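Local coordinates for UPF0311 protein CA_C3321 (Clostridium acetobutylicum ATCC 824, PDB 3G7G) that is of unknown function but folds as a closed antiparallel eight-stranded barrel of the DUF3237 (UPF0311) family, grouped with the allene oxide cyclase-like barrels, at residues N92-V97 with A115-T120; G34-I39 with S62-P67; T18-K23 with I41-V46. All blocks are in the same frame, centred on the assembly; numbering follows the deposited sequence.

Interaction 1. Residues N92-V97 with A115-T120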
loop_
_atom_site.group_PDB
_atom_site.type_symbol
_atom_site.label_atom_id
_atom_site.label_comp_id
_atom_site.label_asym_id
_atom_site.label_seq_id
_atom_site.Cartn_x
_atom_site.Cartn_y
_atom_site.Cartn_z
ATOM N N ASN A 92 -1.282 -9.542 -5.457
ATOM C CA ASN A 92 -1.484 -9.665 -4.014
ATOM C C ASN A 92 -2.745 -10.431 -3.779
ATOM O O ASN A 92 -3.784 -10.116 -4.343
ATOM C CB ASN A 92 -1.606 -8.302 -3.311
ATOM C CG ASN A 92 -0.425 -7.414 -3.530
ATOM O OD1 ASN A 92 -0.542 -6.353 -4.109
ATOM N ND2 ASN A 92 0.701 -7.824 -3.065
ATOM N N GLY A 93 -2.667 -11.456 -2.940
ATOM C CA GLY A 93 -3.812 -12.289 -2.737
ATOM C C GLY A 93 -3.786 -13.159 -1.509
ATOM O O GLY A 93 -2.984 -12.966 -0.587
ATOM N N ILE A 94 -4.719 -14.107 -1.498
ATOM C CA ILE A 94 -4.860 -15.012 -0.353
ATOM C C ILE A 94 -4.998 -16.445 -0.771
ATOM O O ILE A 94 -5.400 -16.751 -1.916
ATOM C CB ILE A 94 -5.995 -14.603 0.586
ATOM C CG1 ILE A 94 -7.309 -14.574 -0.158
ATOM C CG2 ILE A 94 -5.692 -13.207 1.236
ATOM C CD1 ILE A 94 -8.515 -14.322 0.778
ATOM N N ARG A 95 -4.599 -17.327 0.149
ATOM C CA ARG A 95 -4.728 -18.761 -0.062
ATOM C C ARG A 95 -5.121 -19.379 1.269
ATOM O O ARG A 95 -4.395 -19.262 2.254
ATOM C CB ARG A 95 -3.428 -19.364 -0.591
ATOM C CG ARG A 95 -3.463 -20.878 -0.672
ATOM C CD ARG A 95 -2.346 -21.392 -1.488
ATOM N NE ARG A 95 -1.090 -21.218 -0.771
ATOM C CZ ARG A 95 0.084 -20.924 -1.321
ATOM N NH1 ARG A 95 0.201 -20.723 -2.628
ATOM N NH2 ARG A 95 1.152 -20.825 -0.550
ATOM N N THR A 96 -6.300 -19.993 1.287
ATOM C CA THR A 96 -6.846 -20.596 2.474
ATOM C C THR A 96 -7.173 -22.054 2.152
ATOM O O THR A 96 -7.262 -22.433 0.989
ATOM C CB THR A 96 -8.155 -19.909 2.924
ATOM O OG1 THR A 96 -9.156 -20.127 1.935
ATOM C CG2 THR A 96 -7.996 -18.450 3.114
ATOM N N VAL A 97 -7.337 -22.841 3.210
ATOM C CA VAL A 97 -7.820 -24.233 3.149
ATOM C C VAL A 97 -8.880 -24.435 4.220
ATOM O O VAL A 97 -8.900 -23.703 5.192
ATOM C CB VAL A 97 -6.694 -25.298 3.395
ATOM C CG1 VAL A 97 -5.720 -25.328 2.238
ATOM C CG2 VAL A 97 -5.963 -25.083 4.746
ATOM N N ALA A 115 -8.402 -28.540 -2.467
ATOM C CA ALA A 115 -8.761 -28.029 -1.157
ATOM C C ALA A 115 -8.606 -26.492 -1.043
ATOM O O ALA A 115 -9.298 -25.868 -0.257
ATOM C CB ALA A 115 -7.938 -28.736 -0.083
ATOM N N TYR A 116 -7.733 -25.895 -1.851
ATOM C CA TYR A 116 -7.406 -24.472 -1.716
ATOM C C TYR A 116 -8.425 -23.484 -2.306
ATOM O O TYR A 116 -8.974 -23.713 -3.376
ATOM C CB TYR A 116 -6.064 -24.188 -2.369
ATOM C CG TYR A 116 -4.865 -24.801 -1.678
ATOM C CD1 TYR A 116 -4.347 -24.254 -0.521
ATOM C CD2 TYR A 116 -4.214 -25.896 -2.234
ATOM C CE1 TYR A 116 -3.218 -24.792 0.093
ATOM C CE2 TYR A 116 -3.089 -26.448 -1.641
ATOM C CZ TYR A 116 -2.604 -25.908 -0.477
ATOM O OH TYR A 116 -1.500 -26.481 0.103
ATOM N N TYR A 117 -8.685 -22.410 -1.564
ATOM C CA TYR A 117 -9.141 -21.144 -2.116
ATOM C C TYR A 117 -7.887 -20.311 -2.372
ATOM O O TYR A 117 -7.182 -19.980 -1.441
ATOM C CB TYR A 117 -10.030 -20.420 -1.124
ATOM C CG TYR A 117 -10.538 -19.089 -1.611
ATOM C CD1 TYR A 117 -11.683 -19.022 -2.377
ATOM C CD2 TYR A 117 -9.865 -17.891 -1.313
ATOM C CE1 TYR A 117 -12.142 -17.824 -2.845
ATOM C CE2 TYR A 117 -10.314 -16.693 -1.779
ATOM C CZ TYR A 117 -11.477 -16.664 -2.529
ATOM O OH TYR A 117 -11.987 -15.478 -3.023
ATOM N N PHE A 118 -7.625 -19.962 -3.620
ATOM C CA PHE A 118 -6.383 -19.307 -3.989
ATOM C C PHE A 118 -6.704 -18.223 -5.047
ATOM O O PHE A 118 -6.863 -18.523 -6.212
ATOM C CB PHE A 118 -5.415 -20.409 -4.466
ATOM C CG PHE A 118 -4.006 -19.961 -4.699
ATOM C CD1 PHE A 118 -3.103 -20.841 -5.293
ATOM C CD2 PHE A 118 -3.563 -18.679 -4.345
ATOM C CE1 PHE A 118 -1.784 -20.455 -5.544
ATOM C CE2 PHE A 118 -2.257 -18.285 -4.617
ATOM C CZ PHE A 118 -1.363 -19.189 -5.207
ATOM N N ARG A 119 -6.881 -16.982 -4.583
ATOM C CA ARG A 119 -7.300 -15.872 -5.424
ATOM C C ARG A 119 -6.492 -14.644 -5.120
ATOM O O ARG A 119 -6.129 -14.408 -3.968
ATOM C CB ARG A 119 -8.771 -15.559 -5.171
ATOM C CG ARG A 119 -9.708 -16.741 -5.416
ATOM C CD ARG A 119 -9.727 -17.043 -6.847
ATOM N NE ARG A 119 -10.758 -17.988 -7.232
ATOM C CZ ARG A 119 -10.537 -19.256 -7.515
ATOM N NH1 ARG A 119 -9.316 -19.768 -7.411
ATOM N NH2 ARG A 119 -11.546 -20.023 -7.894
ATOM N N THR A 120 -6.241 -13.849 -6.153
ATOM C CA THR A 120 -5.395 -12.669 -6.059
ATOM C C THR A 120 -5.878 -11.538 -6.995
ATOM O O THR A 120 -6.676 -11.753 -7.926
ATOM C CB THR A 120 -3.882 -12.988 -6.375
ATOM O OG1 THR A 120 -3.668 -13.003 -7.782
ATOM C CG2 THR A 120 -3.462 -14.310 -5.837
#
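The carbonyl oxygen of Tyr117 is gripped by two neighbouring groups of the facing strand: Thr96 N donates to Tyr117 O at 2.9 Å, in the carbonyl plane, while Arg95 CA makes a CA-H...O contact of 3.1 Å with the same Tyr117 O. Thr96 returns the bond through its own carbonyl to Tyr117 N. Ile94 and Arg119 repeat the exchange two residues along, which makes both of these hydrogen-bonded pairs of an antiparallel strand pairing. The neighbouring non-hydrogen-bonded pairs are Gly93-Thr120 and Arg95-Phe118.

The backbone pairing sorts the side chains onto two faces. On one, Arg95 and Phe118 run alongside each other, because both place CG anti to the backbone N (chi1 173° and -171°). Arg95 CD then rides over the Phe118 ring, 3.9 Å from its centroid in a CH-pi contact, and the bend at chi3 brings the guanidinium above the same face, with Arg95 CZ 4.8 Å from the centroid. The interaction is therefore cation-pi, although the two planes stand 75° apart. Tyr116 flanks the aliphatic part of the arginine, its CD1 lying 3.5 Å from Arg95 CG and 3.3 Å from Val97 CG1. On the other face, Ile94 CD1 meets the edge of the Tyr117 ring at CE2 (3.9 Å), and Thr96 OG1 sits close against Tyr117 CB. The Tyr117 hydroxyl itself is hydrogen-bonded to the carbonyl O of Ile157 and the backbone N of Ile138, both of the second subunit, whose His137 also meets the ring edge-to-face.

Strands 86-96 and 117-126 are thus joined directly in the barrel sheet, flanked by strand 71-81 beyond Arg95 and strand 139-144 beyond Phe118, with helix 102-107 packed on Val97.

Interaction 2. Residues G34-I39 with S62-P67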
loop_
_atom_site.group_PDB
_atom_site.type_symbol
_atom_site.label_atom_id
_atom_site.label_comp_id
_atom_site.label_asym_id
_atom_site.label_seq_id
_atom_site.Cartn_x
_atom_site.Cartn_y
_atom_site.Cartn_z
ATOM N N GLY A 34 2.898 -15.146 12.409
ATOM C CA GLY A 34 2.861 -16.278 11.499
ATOM C C GLY A 34 4.232 -16.560 10.907
ATOM O O GLY A 34 5.247 -16.155 11.467
ATOM N N ARG A 35 4.229 -17.271 9.788
ATOM C CA ARG A 35 5.413 -17.764 9.108
ATOM C C ARG A 35 5.664 -16.982 7.800
ATOM O O ARG A 35 4.855 -17.059 6.861
ATOM C CB ARG A 35 5.179 -19.240 8.752
ATOM C CG ARG A 35 6.377 -19.978 8.127
ATOM C CD ARG A 35 5.995 -21.431 7.780
ATOM N NE ARG A 35 7.180 -22.249 7.526
ATOM C CZ ARG A 35 7.719 -23.195 8.324
ATOM N NH1 ARG A 35 7.200 -23.543 9.511
ATOM N NH2 ARG A 35 8.838 -23.805 7.911
ATOM N N ARG A 36 6.788 -16.270 7.748
ATOM C CA ARG A 36 7.213 -15.484 6.599
ATOM C C ARG A 36 8.238 -16.255 5.789
ATOM O O ARG A 36 9.257 -16.709 6.338
ATOM C CB ARG A 36 7.840 -14.166 7.075
ATOM C CG ARG A 36 8.567 -13.246 6.010
ATOM C CD ARG A 36 7.612 -12.625 5.031
ATOM N NE ARG A 36 6.679 -11.777 5.772
ATOM C CZ ARG A 36 5.668 -11.096 5.238
ATOM N NH1 ARG A 36 5.387 -11.188 3.957
ATOM N NH2 ARG A 36 4.903 -10.336 6.005
ATOM N N GLN A 37 8.002 -16.349 4.481
ATOM C CA GLN A 37 8.978 -16.908 3.571
ATOM C C GLN A 37 8.979 -16.153 2.251
ATOM O O GLN A 37 7.956 -15.607 1.856
ATOM C CB GLN A 37 8.662 -18.389 3.289
ATOM C CG GLN A 37 7.195 -18.641 3.222
ATOM C CD GLN A 37 6.828 -20.063 2.927
ATOM O OE1 GLN A 37 7.502 -20.992 3.360
ATOM N NE2 GLN A 37 5.726 -20.244 2.184
ATOM N N LEU A 38 10.126 -16.180 1.572
ATOM C CA LEU A 38 10.293 -15.614 0.225
ATOM C C LEU A 38 10.448 -16.751 -0.785
ATOM O O LEU A 38 11.311 -17.621 -0.621
ATOM C CB LEU A 38 11.522 -14.729 0.179
ATOM C CG LEU A 38 11.586 -13.634 1.237
ATOM C CD1 LEU A 38 12.945 -12.915 1.222
ATOM C CD2 LEU A 38 10.423 -12.674 1.017
ATOM N N ILE A 39 9.591 -16.758 -1.803
ATOM C CA ILE A 39 9.613 -17.785 -2.839
ATOM C C ILE A 39 10.174 -17.206 -4.137
ATOM O O ILE A 39 9.531 -16.361 -4.765
ATOM C CB ILE A 39 8.223 -18.351 -3.130
ATOM C CG1 ILE A 39 7.505 -18.695 -1.833
ATOM C CG2 ILE A 39 8.339 -19.563 -4.078
ATOM C CD1 ILE A 39 7.871 -19.980 -1.270
ATOM N N SER A 62 6.594 -12.825 -1.721
ATOM C CA SER A 62 6.690 -12.684 -0.296
ATOM C C SER A 62 5.361 -13.112 0.336
ATOM O O SER A 62 4.320 -12.545 0.041
ATOM C CB SER A 62 7.021 -11.265 0.075
ATOM O OG SER A 62 7.262 -11.195 1.453
ATOM N N GLN A 63 5.426 -14.129 1.187
ATOM C CA GLN A 63 4.263 -14.803 1.743
ATOM C C GLN A 63 4.313 -14.863 3.255
ATOM O O GLN A 63 5.363 -15.025 3.846
ATOM C CB GLN A 63 4.204 -16.227 1.247
ATOM C CG GLN A 63 4.223 -16.328 -0.212
ATOM C CD GLN A 63 4.054 -17.754 -0.689
ATOM O OE1 GLN A 63 4.379 -18.726 0.020
ATOM N NE2 GLN A 63 3.549 -17.888 -1.892
ATOM N N ILE A 64 3.155 -14.757 3.875
ATOM C CA ILE A 64 3.068 -14.990 5.297
ATOM C C ILE A 64 1.844 -15.875 5.573
ATOM O O ILE A 64 0.733 -15.554 5.157
ATOM C CB ILE A 64 3.042 -13.626 6.054
ATOM C CG1 ILE A 64 3.008 -13.835 7.576
ATOM C CG2 ILE A 64 1.904 -12.740 5.504
ATOM C CD1 ILE A 64 4.237 -13.341 8.344
ATOM N N VAL A 65 2.063 -16.993 6.268
ATOM C CA VAL A 65 0.992 -17.870 6.723
ATOM C C VAL A 65 0.661 -17.440 8.145
ATOM O O VAL A 65 1.477 -17.584 9.090
ATOM C CB VAL A 65 1.395 -19.343 6.706
ATOM C CG1 VAL A 65 0.186 -20.226 7.055
ATOM C CG2 VAL A 65 1.949 -19.722 5.353
ATOM N N ARG A 66 -0.521 -16.853 8.283
ATOM C CA ARG A 66 -0.960 -16.321 9.547
ATOM C C ARG A 66 -1.244 -17.463 10.553
ATOM O O ARG A 66 -1.453 -18.609 10.154
ATOM C CB ARG A 66 -2.179 -15.433 9.313
ATOM C CG ARG A 66 -1.857 -14.152 8.509
ATOM C CD ARG A 66 -0.877 -13.244 9.258
ATOM N NE ARG A 66 -0.684 -12.001 8.558
ATOM C CZ ARG A 66 0.207 -11.080 8.886
ATOM N NH1 ARG A 66 1.023 -11.251 9.922
ATOM N NH2 ARG A 66 0.276 -9.966 8.168
ATOM N N PRO A 67 -1.192 -17.163 11.863
ATOM C CA PRO A 67 -1.483 -18.219 12.837
ATOM C C PRO A 67 -2.780 -18.995 12.578
ATOM O O PRO A 67 -2.827 -20.186 12.839
ATOM C CB PRO A 67 -1.541 -17.467 14.175
ATOM C CG PRO A 67 -0.613 -16.276 13.960
ATOM C CD PRO A 67 -0.850 -15.884 12.517
HETATM O O HOH W 1 3.366 -10.878 1.802
#
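Arg36 folds back over Ile64 in the tightly packed part of this contact. Bends at chi2 and chi3 (69° and 61°) lay its guanidinium flat across the branched side chain, so that Ile64 CB sits 3.7 Å from Arg36 CZ, over the centre of the plane. Arg36 NH1 makes a weak hydrogen bond to Ser62 OG at 3.1 Å, and a water in the guanidinium plane accepts from NH1 and donates to Ser62 O. Both polar ends have stronger partners in the third subunit: Arg36 NH2 forms a salt bridge with Glu125, and Ser62 OG a hydrogen bond with Tyr88, both of that subunit.

On the other face Gln37 and Gln63 join through their amides, Gln37 NE2 donating to Gln63 OE1 at 3.0 Å in the carbonyl plane, while Gln63 NE2 turns to Asp61. Ile39 CG1 packs against that same oxygen, at 3.6 Å from Gln63 OE1. Farther along this face the packing thins: Arg35 and Val65 meet through CB atoms 4.3 Å apart, and the extended arginine leads away. There Arg35 N and O both bond to Val65. Such reciprocal bonding is characteristic of antiparallel strands, here the consecutive strands 34-47 and 53-65, which form a beta hairpin of the barrel.

Interaction 3. Residues T18-K23 with I41-V46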
loop_
_atom_site.group_PDB
_atom_site.type_symbol
_atom_site.label_atom_id
_atom_site.label_comp_id
_atom_site.label_asym_id
_atom_site.label_seq_id
_atom_site.Cartn_x
_atom_site.Cartn_y
_atom_site.Cartn_z
ATOM N N THR A 18 2.219 -20.181 -16.297
ATOM C CA THR A 18 2.648 -21.329 -15.508
ATOM C C THR A 18 4.046 -21.030 -14.996
ATOM O O THR A 18 4.954 -20.812 -15.783
ATOM C CB THR A 18 2.625 -22.616 -16.316
ATOM O OG1 THR A 18 1.313 -22.796 -16.834
ATOM C CG2 THR A 18 2.975 -23.813 -15.441
ATOM N N ILE A 19 4.193 -21.008 -13.679
ATOM C CA ILE A 19 5.416 -20.602 -13.021
ATOM C C ILE A 19 6.084 -21.761 -12.287
ATOM O O ILE A 19 5.431 -22.483 -11.552
ATOM C CB ILE A 19 5.108 -19.510 -11.947
ATOM C CG1 ILE A 19 4.680 -18.208 -12.610
ATOM C CG2 ILE A 19 6.311 -19.237 -11.102
ATOM C CD1 ILE A 19 4.081 -17.197 -11.645
ATOM N N THR A 20 7.395 -21.882 -12.456
ATOM C CA THR A 20 8.224 -22.761 -11.662
ATOM C C THR A 20 8.853 -21.914 -10.562
ATOM O O THR A 20 9.448 -20.877 -10.822
ATOM C CB THR A 20 9.331 -23.414 -12.530
ATOM O OG1 THR A 20 8.734 -24.103 -13.641
ATOM C CG2 THR A 20 10.168 -24.397 -11.745
ATOM N N VAL A 21 8.721 -22.371 -9.327
ATOM C CA VAL A 21 9.309 -21.689 -8.187
ATOM C C VAL A 21 10.383 -22.544 -7.522
ATOM O O VAL A 21 10.314 -23.773 -7.541
ATOM C CB VAL A 21 8.248 -21.331 -7.132
ATOM C CG1 VAL A 21 7.207 -20.390 -7.710
ATOM C CG2 VAL A 21 7.602 -22.591 -6.561
ATOM N N ASP A 22 11.370 -21.875 -6.923
ATOM C CA ASP A 22 12.369 -22.557 -6.112
ATOM C C ASP A 22 11.781 -22.934 -4.735
ATOM O O ASP A 22 10.595 -22.693 -4.437
ATOM C CB ASP A 22 13.606 -21.668 -5.966
ATOM C CG ASP A 22 14.912 -22.451 -5.952
ATOM O OD1 ASP A 22 14.961 -23.556 -5.364
ATOM O OD2 ASP A 22 15.902 -21.949 -6.526
ATOM N N LYS A 23 12.605 -23.558 -3.902
ATOM C CA LYS A 23 12.216 -23.855 -2.538
ATOM C C LYS A 23 12.084 -22.549 -1.754
ATOM O O LYS A 23 12.820 -21.609 -2.024
ATOM C CB LYS A 23 13.255 -24.769 -1.868
ATOM C CG LYS A 23 14.598 -24.107 -1.499
ATOM C CD LYS A 23 15.616 -25.114 -0.812
ATOM C CE LYS A 23 14.991 -25.907 0.345
ATOM N NZ LYS A 23 16.000 -26.558 1.261
ATOM N N ILE A 41 10.996 -17.064 -8.056
ATOM C CA ILE A 41 10.337 -17.548 -9.272
ATOM C C ILE A 41 11.451 -17.894 -10.266
ATOM O O ILE A 41 12.161 -17.023 -10.720
ATOM C CB ILE A 41 9.335 -16.502 -9.847
ATOM C CG1 ILE A 41 8.228 -16.209 -8.819
ATOM C CG2 ILE A 41 8.684 -17.028 -11.139
ATOM C CD1 ILE A 41 7.513 -14.814 -8.992
ATOM N N ILE A 42 11.656 -19.172 -10.562
ATOM C CA ILE A 42 12.764 -19.556 -11.445
ATOM C C ILE A 42 12.436 -19.148 -12.879
ATOM O O ILE A 42 13.274 -18.635 -13.604
ATOM C CB ILE A 42 13.058 -21.071 -11.406
ATOM C CG1 ILE A 42 13.397 -21.543 -9.982
ATOM C CG2 ILE A 42 14.219 -21.421 -12.366
ATOM C CD1 ILE A 42 13.332 -23.072 -9.824
ATOM N N SER A 43 11.202 -19.388 -13.292
ATOM C CA SER A 43 10.855 -19.244 -14.697
ATOM C C SER A 43 9.363 -19.322 -14.816
ATOM O O SER A 43 8.691 -19.623 -13.849
ATOM C CB SER A 43 11.496 -20.359 -15.518
ATOM O OG SER A 43 10.933 -21.622 -15.166
ATOM N N GLY A 44 8.850 -19.077 -16.020
ATOM C CA GLY A 44 7.433 -19.090 -16.244
ATOM C C GLY A 44 7.091 -18.798 -17.678
ATOM O O GLY A 44 7.755 -17.994 -18.365
ATOM N N LYS A 45 6.032 -19.450 -18.132
ATOM C CA LYS A 45 5.597 -19.307 -19.483
ATOM C C LYS A 45 4.255 -18.612 -19.517
ATOM O O LYS A 45 3.327 -19.049 -18.864
ATOM C CB LYS A 45 5.495 -20.684 -20.128
ATOM C CG LYS A 45 4.936 -20.628 -21.527
ATOM C CD LYS A 45 5.250 -21.921 -22.277
ATOM C CE LYS A 45 4.393 -22.077 -23.511
ATOM N NZ LYS A 45 4.543 -23.490 -24.011
ATOM N N VAL A 46 4.164 -17.550 -20.316
ATOM C CA VAL A 46 2.971 -16.737 -20.437
ATOM C C VAL A 46 2.250 -17.172 -21.711
ATOM O O VAL A 46 2.870 -17.278 -22.772
ATOM C CB VAL A 46 3.314 -15.238 -20.529
ATOM C CG1 VAL A 46 2.037 -14.405 -20.649
ATOM C CG2 VAL A 46 4.195 -14.803 -19.362
#
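Backbone hydrogen bonds carry most of the contact between Thr18-Val21 and Ile41-Lys45. Thr18 and Lys45 form a regular antiparallel hydrogen-bonded pair, each nitrogen donating to the other's carbonyl, and Thr20 N continues the series to Ser43 O. At Thr20 O the regular pattern breaks: Ile42 N donates to it at 2.8 Å, whereas Ser43 N reaches the same Thr20 O only through a weak bond of 3.4 Å. Two residues of one strand thus face a single residue of the other, which defines a classic beta bulge. Ile42 supplies the near-helical backbone step (phi/psi -72°/-43°) that absorbs the extra residue and shifts the register by one before Val21 pairs with Ile41. CA-H...O contacts fill in between the bonds, the shortest being Gly44 CA to Thr18 O at 3.1 Å.

Apolar packing comes from two places. Ile19 and Ile41 share a face and meet methyl to methyl, both CG2 branches being anti to the backbone N; their separation, 3.2 Å from Ile19 CG2 to Ile41 CG2, is tighter than usual van der Waals contact. Ile42, displaced by the bulge, instead reaches over the partner strand toward Thr20 and Asp22, with CD1 3.9 Å from Thr20 CG2 and CG1 3.7 Å from Asp22 N.

Polar side chains play little direct part across the strands. Thr20 OG1 hydrogen-bonds to Asn149, and Asp22 OD1 accepts from Lys23 N within its own segment, on the anti lone pair.

The contact joins the two arms of the hairpin of strands 11-30 and 34-47, with strand 150-157 adjoining Ile19, strand 53-65 bonded beyond Ile41 and Gly44, and Tyr77 of strand 71-81 packed on Ile41.

Overall arrangement
All three contacts join neighbouring strands of one closed antiparallel barrel. Interactions 3 and 2 share strand 34-47, which pairs with strand 11-30 in the one and strand 53-65 in the other; their segments alternate along the chain, and both are complete before interaction 1 begins. Their centres lie about 19 Å apart, yet Ile39 touches Val21. Interaction 1, on strands 86-96 and 117-126, lies about 13 Å from interaction 2, centre to centre, with Arg95 packed near Gln63, and about 18 Å from interaction 3, across the chain's centre. The three thus sample separate seams of one barrel wall, while interactions 1 and 2 also meet different subunits of the tetramer.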